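Local coordinates for xyloglucan-specific endo-beta-1,4-glucanase (Uncultured bacterium, PDB 4W88), which hydrolyses internal beta-1,4-glucosidic bonds in the backbone of xyloglucan, as a family GH5 endoglucanase built on a TIM barrel, at residues 228-231 with 237-240; 244-249 with 287-292; 126-131 with 175-180; 115-120 with 167-172; 32-37 with 81-86. The protein carries 1 engineered substitution. All coordinates share one frame; numbering follows the deposited sequence.

Contact 1: 228-231 with 237-240; sequences YFFT and SYSV. With BGC (beta-D-glucopyranose), chain C.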
# COMPACT_ATOMS: atom_id res chain seq x y z
N TYR A 228 7.29 -0.64 15.82
CA TYR A 228 6.61 -1.89 15.79
C TYR A 228 6.00 -2.27 17.12
O TYR A 228 4.87 -2.73 17.22
CB TYR A 228 7.58 -2.97 15.30
CG TYR A 228 7.02 -4.36 15.33
CD1 TYR A 228 6.12 -4.77 14.40
CD2 TYR A 228 7.41 -5.28 16.29
CE1 TYR A 228 5.57 -6.02 14.43
CE2 TYR A 228 6.89 -6.54 16.30
CZ TYR A 228 5.95 -6.89 15.37
OH TYR A 228 5.43 -8.15 15.31
N PHE A 229 6.76 -2.03 18.18
CA PHE A 229 6.25 -2.42 19.53
C PHE A 229 5.09 -1.58 20.05
O PHE A 229 4.37 -2.02 20.99
CB PHE A 229 7.38 -2.43 20.54
CG PHE A 229 8.27 -3.66 20.43
CD1 PHE A 229 7.76 -4.89 20.03
CD2 PHE A 229 9.58 -3.61 20.84
CE1 PHE A 229 8.57 -6.01 19.94
CE2 PHE A 229 10.38 -4.74 20.78
CZ PHE A 229 9.86 -5.95 20.33
N PHE A 230 4.89 -0.40 19.47
CA PHE A 230 3.69 0.36 19.77
C PHE A 230 2.51 -0.07 18.90
O PHE A 230 1.38 -0.15 19.36
CB PHE A 230 3.94 1.85 19.61
CG PHE A 230 2.72 2.66 19.89
CD1 PHE A 230 2.23 2.77 21.18
CD2 PHE A 230 2.05 3.29 18.89
CE1 PHE A 230 1.06 3.50 21.42
CE2 PHE A 230 0.90 4.01 19.14
CZ PHE A 230 0.40 4.09 20.39
N THR A 231 2.78 -0.28 17.60
CA THR A 231 1.69 -0.45 16.63
C THR A 231 1.13 -1.87 16.55
O THR A 231 -0.05 -2.09 16.16
CB THR A 231 2.16 -0.03 15.20
OG1 THR A 231 3.33 -0.77 14.87
CG2 THR A 231 2.52 1.46 15.18
N SER A 237 5.85 -5.49 23.45
CA SER A 237 5.00 -4.41 22.96
C SER A 237 4.42 -3.56 24.07
O SER A 237 4.36 -4.03 25.26
CB SER A 237 3.88 -4.91 22.03
OG SER A 237 2.90 -5.72 22.65
N TYR A 238 4.00 -2.35 23.76
CA TYR A 238 3.46 -1.47 24.78
C TYR A 238 2.33 -0.65 24.14
O TYR A 238 2.24 -0.54 22.90
CB TYR A 238 4.58 -0.56 25.32
CG TYR A 238 5.39 0.13 24.28
CD1 TYR A 238 6.54 -0.44 23.72
CD2 TYR A 238 5.01 1.37 23.84
CE1 TYR A 238 7.28 0.22 22.74
CE2 TYR A 238 5.75 2.04 22.85
CZ TYR A 238 6.87 1.46 22.28
OH TYR A 238 7.57 2.11 21.29
N SER A 239 1.47 -0.05 24.98
CA SER A 239 0.38 0.76 24.54
C SER A 239 0.44 2.22 24.90
O SER A 239 -0.49 2.97 24.57
CB SER A 239 -0.90 0.17 25.06
OG SER A 239 -1.01 0.33 26.49
N VAL A 240 1.48 2.63 25.61
CA VAL A 240 1.63 4.00 26.03
C VAL A 240 2.48 4.76 25.03
O VAL A 240 3.49 4.30 24.58
CB VAL A 240 2.30 4.04 27.41
CG1 VAL A 240 2.59 5.47 27.86
CG2 VAL A 240 1.46 3.27 28.41
C2 BGC C . 9.49 -7.57 12.91
C3 BGC C . 8.50 -6.55 12.25
C4 BGC C . 7.70 -7.46 11.34
C5 BGC C . 7.56 -8.75 12.20
C6 BGC C . 7.09 -9.99 11.43
C1 BGC C . 9.01 -8.53 14.03
O1 BGC C . 9.88 -9.35 15.00
O2 BGC C . 10.37 -6.81 13.59
O3 BGC C . 9.19 -5.47 11.62
O4 BGC C . 6.31 -7.42 11.25
O5 BGC C . 8.54 -9.37 13.05
O6 BGC C . 5.78 -10.35 11.94
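The glycan pocket of this barrel is bordered by the short helix 228-231, and the chain that leaves the helix folds back at 237-240 to pack Phe229 and Phe230 against Tyr238. The backbone tie is a hydrogen bond from Tyr238 N to Phe229 O, 2.8 Å long and fairly straight at 161°. Beside it, Phe230 CA approaches Tyr238 O in a CA-H...O contact of 3.6 Å. The Tyr238 ring then lies back over the helix: with CG set between its own backbone N and carbonyl carbon (chi1 50°), one ring face covers Phe229 O and Phe230 N. Its CE1 sits 3.4 Å from Phe229 CB, while CE2 on the other flank is 3.7 Å from Phe230 CB. Replacing Tyr238 with an alanine would probably keep the backbone bond but uncover the two phenylalanine CB atoms and the peptide between them. Phe230 CE1 also brings its ring edge to Ser239 O, at 3.6 Å. Lys277 bonds the carbonyl oxygens of both Phe230 and Tyr238 from outside. On the sugar side, Tyr228 lays a ring face against the glucose, CE1 lying 3.6 Å from BGC O4. The chemistry is thus divided: carbohydrate stacking in front, a backbone hydrogen bond and aromatic cover behind.

Contact 2: 244-249 with 287-292; sequences SKKNDI and IGDYVG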
# COMPACT_ATOMS: atom_id res chain seq x y z
N SER A 244 8.70 9.35 24.22
CA SER A 244 10.04 8.87 24.50
C SER A 244 10.63 8.01 23.38
O SER A 244 11.84 7.93 23.24
CB SER A 244 10.08 8.09 25.82
OG SER A 244 9.46 6.84 25.69
N LYS A 245 9.76 7.36 22.60
CA LYS A 245 10.21 6.54 21.47
C LYS A 245 10.06 7.24 20.12
O LYS A 245 10.16 6.57 19.07
CB LYS A 245 9.50 5.17 21.42
CG LYS A 245 9.66 4.28 22.64
CD LYS A 245 10.86 3.36 22.53
CE LYS A 245 12.14 4.05 22.85
NZ LYS A 245 13.18 2.99 23.00
N LYS A 246 9.88 8.57 20.14
CA LYS A 246 9.76 9.32 18.86
C LYS A 246 11.05 9.17 18.03
O LYS A 246 11.02 9.20 16.78
CB LYS A 246 9.41 10.80 19.07
CG LYS A 246 9.29 11.57 17.77
CD LYS A 246 8.91 13.03 18.00
CE LYS A 246 8.53 13.76 16.73
NZ LYS A 246 8.05 15.10 17.10
N ASN A 247 12.17 9.06 18.73
CA ASN A 247 13.48 8.78 18.06
C ASN A 247 13.44 7.59 17.07
O ASN A 247 14.17 7.61 16.06
CB ASN A 247 14.59 8.59 19.11
CG ASN A 247 14.12 7.72 20.30
OD1 ASN A 247 13.96 6.48 20.19
ND2 ASN A 247 13.81 8.38 21.42
N ASP A 248 12.64 6.56 17.36
CA ASP A 248 12.52 5.44 16.43
C ASP A 248 11.94 5.93 15.10
O ASP A 248 12.34 5.45 14.00
CB ASP A 248 11.64 4.34 17.00
CG ASP A 248 12.33 3.54 18.11
OD1 ASP A 248 13.44 3.83 18.55
OD2 ASP A 248 11.74 2.59 18.57
N ILE A 249 10.95 6.82 15.21
CA ILE A 249 10.32 7.39 14.02
C ILE A 249 11.32 8.27 13.27
O ILE A 249 11.52 8.13 12.05
CB ILE A 249 9.10 8.20 14.37
CG1 ILE A 249 8.02 7.33 15.01
CG2 ILE A 249 8.53 8.83 13.13
CD1 ILE A 249 6.86 8.12 15.67
N ILE A 287 0.01 9.56 16.46
CA ILE A 287 -0.30 10.11 15.10
C ILE A 287 0.29 11.50 14.94
O ILE A 287 0.89 11.81 13.93
CB ILE A 287 -1.84 10.15 14.82
CG1 ILE A 287 -2.45 8.70 14.82
CG2 ILE A 287 -2.20 11.02 13.66
CD1 ILE A 287 -3.96 8.58 14.84
N GLY A 288 0.18 12.30 16.01
CA GLY A 288 0.84 13.61 16.01
C GLY A 288 2.32 13.52 15.70
O GLY A 288 2.84 14.25 14.87
N ASP A 289 3.01 12.61 16.37
CA ASP A 289 4.45 12.47 16.19
C ASP A 289 4.81 11.84 14.87
O ASP A 289 5.80 12.26 14.21
CB ASP A 289 5.04 11.62 17.35
CG ASP A 289 5.18 12.40 18.63
OD1 ASP A 289 5.18 13.66 18.58
OD2 ASP A 289 5.32 11.78 19.69
N TYR A 290 4.01 10.87 14.48
CA TYR A 290 4.31 10.07 13.27
C TYR A 290 3.90 10.85 11.99
O TYR A 290 4.74 11.13 11.11
CB TYR A 290 3.62 8.74 13.36
CG TYR A 290 3.86 7.95 12.11
CD1 TYR A 290 4.96 7.15 11.95
CD2 TYR A 290 2.97 8.06 11.07
CE1 TYR A 290 5.22 6.50 10.74
CE2 TYR A 290 3.17 7.42 9.90
CZ TYR A 290 4.27 6.64 9.66
OH TYR A 290 4.44 6.01 8.44
N VAL A 291 2.63 11.22 11.89
CA VAL A 291 2.18 11.99 10.72
C VAL A 291 2.83 13.35 10.68
O VAL A 291 3.22 13.84 9.59
CB VAL A 291 0.66 12.00 10.58
CG1 VAL A 291 0.24 12.72 9.30
CG2 VAL A 291 0.11 10.56 10.60
N GLY A 292 2.99 13.97 11.85
CA GLY A 292 3.76 15.22 11.94
C GLY A 292 5.19 15.16 11.35
O GLY A 292 5.66 16.15 10.69
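Two neighbouring outer helices of the TIM barrel, 246-261 and 280-295, meet here where the first turn of one faces the middle of the other. Lys246 and Asp289 make the polar half. The lysine is fully extended, CG anti to the backbone N (chi1 -180°), and crosses the aspartate at about a right angle, which takes NZ to 3.5 Å from Asp289 OD1: a long salt bridge, without a hydrogen bond. The lysine's methylenes touch as well, Lys246 CD lying 3.8 Å from Asp289 CG. The other carboxylate oxygen, OD2, accepts a hydrogen bond from Trp241 NE1, so the two oxygens of Asp289 serve different partners. A leucine in place of Lys246 would probably leave OD1 without its positive mate while OD2 kept the tryptophan. One turn on, Ile249 makes the apolar half: CD1 rests 4.0 Å from Tyr290 CB, and CG2 comes obliquely to the tyrosine ring, 4.1 Å from CD1 of Tyr290. That ring stacks on Trp286 and reaches Thr224 with its hydroxyl. A lengthy ion pair on the partly exposed flank and branched carbon at the buried one imply that apolar packing and electrostatic attraction, rather than directional bonding, join these two turns.

Contact 3: 126-131 with 175-180; sequences AIWKQL and KAFIDA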
# COMPACT_ATOMS: atom_id res chain seq x y z
N ALA A 126 2.91 -9.90 -17.04
CA ALA A 126 1.69 -10.36 -17.60
C ALA A 126 0.42 -9.87 -16.90
O ALA A 126 -0.60 -9.55 -17.56
CB ALA A 126 1.69 -11.86 -17.73
N ILE A 127 0.48 -9.78 -15.55
CA ILE A 127 -0.66 -9.36 -14.77
C ILE A 127 -0.80 -7.84 -15.06
O ILE A 127 -1.92 -7.36 -15.31
CB ILE A 127 -0.41 -9.64 -13.29
CG1 ILE A 127 -0.43 -11.18 -13.00
CG2 ILE A 127 -1.45 -8.93 -12.40
CD1 ILE A 127 0.14 -11.53 -11.64
N TRP A 128 0.32 -7.09 -14.96
CA TRP A 128 0.26 -5.65 -15.09
C TRP A 128 -0.10 -5.21 -16.49
O TRP A 128 -0.75 -4.14 -16.64
CB TRP A 128 1.51 -4.98 -14.55
CG TRP A 128 1.41 -4.77 -13.08
CD1 TRP A 128 2.07 -5.45 -12.10
CD2 TRP A 128 0.49 -3.91 -12.43
NE1 TRP A 128 1.61 -5.01 -10.85
CE2 TRP A 128 0.66 -4.05 -11.04
CE3 TRP A 128 -0.44 -2.96 -12.91
CZ2 TRP A 128 -0.09 -3.29 -10.11
CZ3 TRP A 128 -1.19 -2.25 -11.99
CH2 TRP A 128 -1.04 -2.43 -10.61
N LYS A 129 0.30 -5.96 -17.53
CA LYS A 129 -0.18 -5.60 -18.88
C LYS A 129 -1.71 -5.59 -18.91
O LYS A 129 -2.31 -4.67 -19.49
CB LYS A 129 0.40 -6.54 -19.94
CG LYS A 129 -0.10 -6.40 -21.38
CD LYS A 129 0.71 -7.32 -22.32
CE LYS A 129 0.54 -7.02 -23.78
NZ LYS A 129 -0.74 -7.50 -24.21
N GLN A 130 -2.34 -6.63 -18.30
CA GLN A 130 -3.77 -6.73 -18.30
C GLN A 130 -4.42 -5.64 -17.49
O GLN A 130 -5.46 -5.06 -17.93
CB GLN A 130 -4.26 -8.08 -17.79
CG GLN A 130 -3.83 -9.23 -18.63
CD GLN A 130 -4.21 -10.54 -17.97
OE1 GLN A 130 -5.38 -10.94 -17.88
NE2 GLN A 130 -3.20 -11.18 -17.41
N LEU A 131 -3.86 -5.34 -16.32
CA LEU A 131 -4.43 -4.27 -15.46
C LEU A 131 -4.30 -2.92 -16.13
O LEU A 131 -5.24 -2.15 -16.16
CB LEU A 131 -3.77 -4.27 -14.08
CG LEU A 131 -4.11 -5.50 -13.22
CD1 LEU A 131 -3.24 -5.34 -11.94
CD2 LEU A 131 -5.56 -5.57 -12.95
N LYS A 175 11.43 -2.84 -12.53
CA LYS A 175 11.60 -2.47 -13.95
C LYS A 175 10.62 -3.17 -14.83
O LYS A 175 10.12 -2.58 -15.78
CB LYS A 175 13.02 -2.76 -14.53
CG LYS A 175 14.09 -2.13 -13.81
CD LYS A 175 15.35 -2.05 -14.65
CE LYS A 175 16.50 -2.32 -13.70
NZ LYS A 175 17.84 -1.95 -14.23
N ALA A 176 10.35 -4.43 -14.52
CA ALA A 176 9.45 -5.24 -15.34
C ALA A 176 8.03 -4.65 -15.28
O ALA A 176 7.31 -4.60 -16.25
CB ALA A 176 9.45 -6.64 -14.86
N PHE A 177 7.65 -4.25 -14.07
CA PHE A 177 6.38 -3.66 -13.79
C PHE A 177 6.21 -2.35 -14.58
O PHE A 177 5.25 -2.14 -15.29
CB PHE A 177 6.26 -3.40 -12.27
CG PHE A 177 5.30 -2.30 -11.87
CD1 PHE A 177 3.94 -2.33 -12.18
CD2 PHE A 177 5.76 -1.27 -11.08
CE1 PHE A 177 3.09 -1.33 -11.73
CE2 PHE A 177 4.92 -0.26 -10.63
CZ PHE A 177 3.58 -0.32 -10.91
N ILE A 178 7.20 -1.46 -14.46
CA ILE A 178 7.15 -0.19 -15.18
C ILE A 178 7.11 -0.42 -16.67
O ILE A 178 6.27 0.19 -17.36
CB ILE A 178 8.40 0.69 -14.87
CG1 ILE A 178 8.31 1.15 -13.40
CG2 ILE A 178 8.54 1.89 -15.84
CD1 ILE A 178 9.65 1.67 -12.84
N ASP A 179 7.98 -1.28 -17.16
CA ASP A 179 8.01 -1.56 -18.62
C ASP A 179 6.64 -2.06 -19.16
O ASP A 179 6.18 -1.63 -20.20
CB ASP A 179 9.13 -2.55 -18.88
CG ASP A 179 9.44 -2.74 -20.29
OD1 ASP A 179 8.74 -3.54 -20.87
OD2 ASP A 179 10.40 -2.14 -20.80
N ALA A 180 6.02 -3.00 -18.44
CA ALA A 180 4.80 -3.61 -18.86
C ALA A 180 3.71 -2.55 -18.94
O ALA A 180 2.89 -2.55 -19.88
CB ALA A 180 4.40 -4.71 -17.94
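Helices 126-131 and 175-180 run in the same general direction, their axes 8.6 Å apart at closest approach and crossing at -31°. Both belong to the outer layer of the TIM barrel, on helices 117-134 and 164-182, which follow successive strands of the parallel sheet. The backbones come nearest at Lys129 and Ala180, whose CA atoms are 5.4 Å apart; the small alanine probably helps to allow this, its CB facing the other helix at 4.3 Å from Lys129 N and 4.5 Å from Trp128 CB. One turn earlier on the second helix, Phe177 swings its ring across: CG is anti to the backbone N (chi1 155°), and the CD1-CE1 edge is carried over the indole of Trp128. The pair is T-shaped (edge-to-face), with 4.6 Å between the centroids of the phenyl and the five-membered ring and 60° between their planes. The indole is filled from behind as well, because Leu131 CD1 of its own helix covers the opposite face. Its NE1 is not left over in this apolar setting: it donates to Gly146 O, just past strand 142-145, so the tryptophan is tied inward to the barrel while it receives the phenylalanine. At the heart of the aromatic pair, Phe177 CD1 lies 3.6 Å from both CG and CD1 of Trp128.

Contact 4: 115-120 with 167-172; sequences NNEAAL and RKLINA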
# COMPACT_ATOMS: atom_id res chain seq x y z
N ASN A 115 17.07 -17.14 -8.27
CA ASN A 115 17.23 -18.09 -9.35
C ASN A 115 16.02 -18.23 -10.21
O ASN A 115 16.12 -18.86 -11.24
CB ASN A 115 17.59 -19.46 -8.83
CG ASN A 115 18.91 -19.46 -8.16
OD1 ASN A 115 19.84 -18.71 -8.53
ND2 ASN A 115 19.02 -20.25 -7.15
N ASN A 116 14.91 -17.65 -9.79
CA ASN A 116 13.66 -17.74 -10.54
C ASN A 116 13.26 -16.41 -11.15
O ASN A 116 12.05 -16.16 -11.35
CB ASN A 116 12.56 -18.22 -9.62
CG ASN A 116 11.41 -18.75 -10.35
OD1 ASN A 116 11.53 -19.30 -11.49
ND2 ASN A 116 10.22 -18.65 -9.70
N GLU A 117 14.25 -15.57 -11.45
CA GLU A 117 13.95 -14.19 -11.85
C GLU A 117 13.05 -14.12 -13.09
O GLU A 117 12.09 -13.32 -13.12
CB GLU A 117 15.23 -13.44 -12.07
CG GLU A 117 15.05 -12.05 -12.64
CD GLU A 117 16.33 -11.28 -12.71
OE1 GLU A 117 16.52 -10.62 -13.67
OE2 GLU A 117 17.13 -11.25 -11.80
N ALA A 118 13.34 -14.92 -14.12
CA ALA A 118 12.60 -14.80 -15.34
C ALA A 118 11.14 -15.07 -15.12
O ALA A 118 10.30 -14.29 -15.55
CB ALA A 118 13.18 -15.72 -16.44
N ALA A 119 10.79 -16.20 -14.49
CA ALA A 119 9.41 -16.55 -14.25
C ALA A 119 8.70 -15.49 -13.43
O ALA A 119 7.52 -15.20 -13.68
CB ALA A 119 9.30 -17.88 -13.52
N LEU A 120 9.40 -14.93 -12.45
CA LEU A 120 8.83 -13.85 -11.60
C LEU A 120 8.53 -12.56 -12.35
O LEU A 120 7.40 -12.02 -12.28
CB LEU A 120 9.75 -13.52 -10.41
CG LEU A 120 9.84 -14.67 -9.38
CD1 LEU A 120 11.03 -14.48 -8.45
CD2 LEU A 120 8.59 -14.92 -8.53
N ARG A 167 17.49 -8.14 -3.17
CA ARG A 167 17.30 -6.76 -3.49
C ARG A 167 17.61 -6.46 -4.96
O ARG A 167 16.92 -5.62 -5.53
CB ARG A 167 18.06 -5.87 -2.54
CG ARG A 167 17.51 -5.95 -1.13
CD ARG A 167 18.09 -4.88 -0.24
NE ARG A 167 19.48 -5.04 0.06
CZ ARG A 167 20.01 -5.71 1.09
NH1 ARG A 167 19.27 -6.37 1.91
NH2 ARG A 167 21.32 -5.72 1.25
N LYS A 168 18.62 -7.12 -5.56
CA LYS A 168 18.82 -7.04 -7.02
C LYS A 168 17.58 -7.51 -7.79
O LYS A 168 17.19 -6.88 -8.78
CB LYS A 168 20.13 -7.76 -7.53
CG LYS A 168 21.47 -7.26 -6.99
CD LYS A 168 22.68 -7.91 -7.74
CE LYS A 168 23.12 -9.28 -7.18
NZ LYS A 168 24.12 -9.28 -6.05
N LEU A 169 16.97 -8.63 -7.36
CA LEU A 169 15.76 -9.16 -7.98
C LEU A 169 14.62 -8.16 -7.86
O LEU A 169 13.87 -7.97 -8.81
CB LEU A 169 15.39 -10.50 -7.34
CG LEU A 169 14.03 -11.09 -7.70
CD1 LEU A 169 13.97 -11.42 -9.21
CD2 LEU A 169 13.75 -12.34 -6.91
N ILE A 170 14.50 -7.49 -6.72
CA ILE A 170 13.42 -6.48 -6.54
C ILE A 170 13.60 -5.38 -7.58
O ILE A 170 12.65 -4.95 -8.24
CB ILE A 170 13.42 -5.89 -5.16
CG1 ILE A 170 12.96 -6.98 -4.16
CG2 ILE A 170 12.46 -4.68 -5.13
CD1 ILE A 170 11.64 -7.72 -4.37
N ASN A 171 14.85 -4.95 -7.76
CA ASN A 171 15.09 -3.93 -8.79
C ASN A 171 14.66 -4.37 -10.21
O ASN A 171 14.06 -3.57 -10.95
CB ASN A 171 16.55 -3.39 -8.83
CG ASN A 171 16.95 -2.69 -7.57
OD1 ASN A 171 16.14 -2.04 -6.90
ND2 ASN A 171 18.20 -2.88 -7.18
N ALA A 172 14.96 -5.63 -10.56
CA ALA A 172 14.54 -6.18 -11.84
C ALA A 172 13.02 -6.25 -11.96
O ALA A 172 12.44 -5.91 -12.96
CB ALA A 172 15.13 -7.57 -12.02
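Leu169 reaches across to Glu117 and Leu120 and gives each one a different methyl. Its CG stands anti to the backbone N (chi1 170°), which sends the fork toward the other segment. CD1 takes the glutamate, lying 3.7 Å from Glu117 CG and equally close to its CB; CD2 takes the leucine, 3.8 Å from Leu120 CD1. The manner differs too: Glu117 and Leu169 slide past each other in opposite directions, whereas the two leucines cross at about a right angle. These side chains pack the opening turn of helix 117-134 against helix 164-182, neighbours in the ring of helices round the TIM barrel. Leu169 is buried, and Thr112, in the loop before helix 117-134, touches it as well. Glu117 is partly exposed. Its chain runs out extended, so the methylenes make an apolar wall for the leucine methyl while the carboxylate passes beyond it to Ala172, one turn further along the second helix. There OE1 sits 3.7 Å from Ala172 CB, a van der Waals touch and no more. No hydrogen bond spans the two segments, and Leu120, one turn after Glu117 and buried, meets Leu169 through methyl groups alone.

Contact 5: 32-37 with 81-86; sequences NAETSW and LARVKE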
# COMPACT_ATOMS: atom_id res chain seq x y z
N ASN A 32 -16.39 -14.10 -4.62
CA ASN A 32 -16.61 -14.27 -3.23
C ASN A 32 -15.36 -14.17 -2.36
O ASN A 32 -15.46 -14.09 -1.12
CB ASN A 32 -17.37 -15.55 -2.96
CG ASN A 32 -18.74 -15.49 -3.54
OD1 ASN A 32 -19.45 -14.44 -3.48
ND2 ASN A 32 -19.12 -16.54 -4.18
N ALA A 33 -14.18 -14.12 -3.03
CA ALA A 33 -12.92 -13.85 -2.28
C ALA A 33 -13.04 -12.59 -1.47
O ALA A 33 -12.49 -12.50 -0.35
CB ALA A 33 -11.74 -13.74 -3.22
N GLU A 34 -13.78 -11.61 -2.01
CA GLU A 34 -13.93 -10.31 -1.37
C GLU A 34 -14.45 -10.36 0.07
O GLU A 34 -13.99 -9.59 0.91
CB GLU A 34 -14.82 -9.39 -2.20
CG GLU A 34 -14.98 -8.00 -1.60
CD GLU A 34 -15.72 -7.03 -2.49
OE1 GLU A 34 -16.24 -7.49 -3.56
OE2 GLU A 34 -15.88 -5.83 -2.12
N THR A 35 -15.34 -11.32 0.35
CA THR A 35 -15.99 -11.45 1.63
C THR A 35 -15.42 -12.60 2.44
O THR A 35 -15.92 -12.90 3.53
CB THR A 35 -17.50 -11.62 1.46
OG1 THR A 35 -17.76 -12.76 0.61
CG2 THR A 35 -18.09 -10.39 0.83
N SER A 36 -14.37 -13.24 1.92
CA SER A 36 -13.87 -14.53 2.47
C SER A 36 -13.18 -14.33 3.84
O SER A 36 -13.00 -15.26 4.57
CB SER A 36 -12.93 -15.22 1.46
OG SER A 36 -11.71 -14.54 1.27
N TRP A 37 -12.80 -13.10 4.16
CA TRP A 37 -12.18 -12.82 5.45
C TRP A 37 -13.09 -12.03 6.36
O TRP A 37 -12.64 -11.36 7.32
CB TRP A 37 -10.83 -12.14 5.27
CG TRP A 37 -9.72 -12.99 4.71
CD1 TRP A 37 -9.76 -14.32 4.48
CD2 TRP A 37 -8.37 -12.58 4.44
NE1 TRP A 37 -8.53 -14.76 4.08
CE2 TRP A 37 -7.67 -13.71 4.01
CE3 TRP A 37 -7.69 -11.37 4.49
CZ2 TRP A 37 -6.34 -13.68 3.67
CZ3 TRP A 37 -6.36 -11.33 4.15
CH2 TRP A 37 -5.69 -12.47 3.71
N LEU A 81 -11.70 -9.25 -12.72
CA LEU A 81 -11.32 -7.97 -13.24
C LEU A 81 -12.48 -6.94 -13.24
O LEU A 81 -12.26 -5.77 -12.87
CB LEU A 81 -10.80 -8.14 -14.66
CG LEU A 81 -10.27 -6.87 -15.34
CD1 LEU A 81 -9.15 -6.26 -14.57
CD2 LEU A 81 -9.73 -7.22 -16.71
N ALA A 82 -13.68 -7.37 -13.61
CA ALA A 82 -14.87 -6.52 -13.55
C ALA A 82 -15.16 -5.99 -12.16
O ALA A 82 -15.44 -4.81 -11.98
CB ALA A 82 -16.06 -7.18 -14.15
N ARG A 83 -15.00 -6.85 -11.15
CA ARG A 83 -15.24 -6.42 -9.78
C ARG A 83 -14.23 -5.45 -9.27
O ARG A 83 -14.58 -4.46 -8.66
CB ARG A 83 -15.36 -7.63 -8.85
CG ARG A 83 -15.66 -7.28 -7.42
CD ARG A 83 -16.91 -6.41 -7.28
NE ARG A 83 -17.08 -6.06 -5.90
CZ ARG A 83 -17.78 -5.00 -5.47
NH1 ARG A 83 -18.43 -4.22 -6.31
NH2 ARG A 83 -17.76 -4.68 -4.20
N VAL A 84 -12.97 -5.71 -9.56
CA VAL A 84 -11.89 -4.76 -9.24
C VAL A 84 -12.18 -3.41 -9.85
O VAL A 84 -12.12 -2.39 -9.15
CB VAL A 84 -10.56 -5.28 -9.73
CG1 VAL A 84 -9.47 -4.27 -9.49
CG2 VAL A 84 -10.19 -6.57 -8.94
N LYS A 85 -12.59 -3.40 -11.13
CA LYS A 85 -12.93 -2.14 -11.80
C LYS A 85 -14.14 -1.43 -11.11
O LYS A 85 -14.15 -0.21 -10.98
CB LYS A 85 -13.22 -2.44 -13.24
CG LYS A 85 -13.65 -1.27 -14.05
CD LYS A 85 -13.67 -1.53 -15.60
CE LYS A 85 -12.26 -1.48 -16.11
NZ LYS A 85 -12.25 -1.36 -17.64
N GLU A 86 -15.15 -2.19 -10.67
CA GLU A 86 -16.30 -1.61 -9.95
C GLU A 86 -15.87 -0.88 -8.69
O GLU A 86 -16.39 0.15 -8.38
CB GLU A 86 -17.30 -2.65 -9.52
CG GLU A 86 -18.15 -3.22 -10.55
CD GLU A 86 -19.35 -3.85 -9.89
OE1 GLU A 86 -19.26 -4.64 -9.02
OE2 GLU A 86 -20.45 -3.51 -10.26
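Arg83 grips Glu34 side-on in a two-pronged salt bridge, NE to OE1 at 2.9 Å and NH2 to OE2 at 3.0 Å, both bonds close to straight. It links a loop of the TIM barrel, after strand 15-18, to helix 78-92. Carboxylate and guanidinium are nearly coplanar, 28° apart, and OE2 uses its syn lone pair; a weak third bond runs from NH2 to OE1. Pairing both oxygens with two nitrogens fixes the rotation of each flat group. The long reach comes from both sides: Glu34 is extended, while Arg83 starts with CG anti to its backbone N (chi1 -178°) and bends at chi2, which turns its NE/NH2 edge to the carboxylate. Both residues are buried, and Thr42 closes the pair, its OG1 bonding Glu34 OE2 and its carbonyl taking Arg83 NH2. The carboxylates of Glu34 and Glu86 probably help to balance the buried guanidinium charge. Between the two segments nothing else touches: the backbones stay well apart, Glu34 CA and Arg83 CA being 9.4 Å from each other. NH1, which also bonds Tyr90 OH, extends the network by a salt bridge within its own helix, donating to Glu86 OE1 at 2.9 Å and reaching that oxygen from above the carboxylate plane.

Contacts 1 and 2 lie on the same side of the chain's centre, their own centres 12 Å apart, and they touch where Tyr238 OH packs 3.3 Å from Lys245 CG. Contact 1 holds Tyr228 of the glycan pocket itself; in contact 2 the side chain of Tyr290 is about 10 Å from a bound glucose. Contacts 3 and 4 are two levels of a single interface between helices 117-134 and 164-182, centres 14 Å apart. Contact 5 meets contact 3 through Leu81 CD1 and Leu131 CD2, 4.0 Å apart, which links helix 78-92 to that interface. Contacts 1 and 3 lie on opposite sides of the chain's centre, 38 Å between their centres.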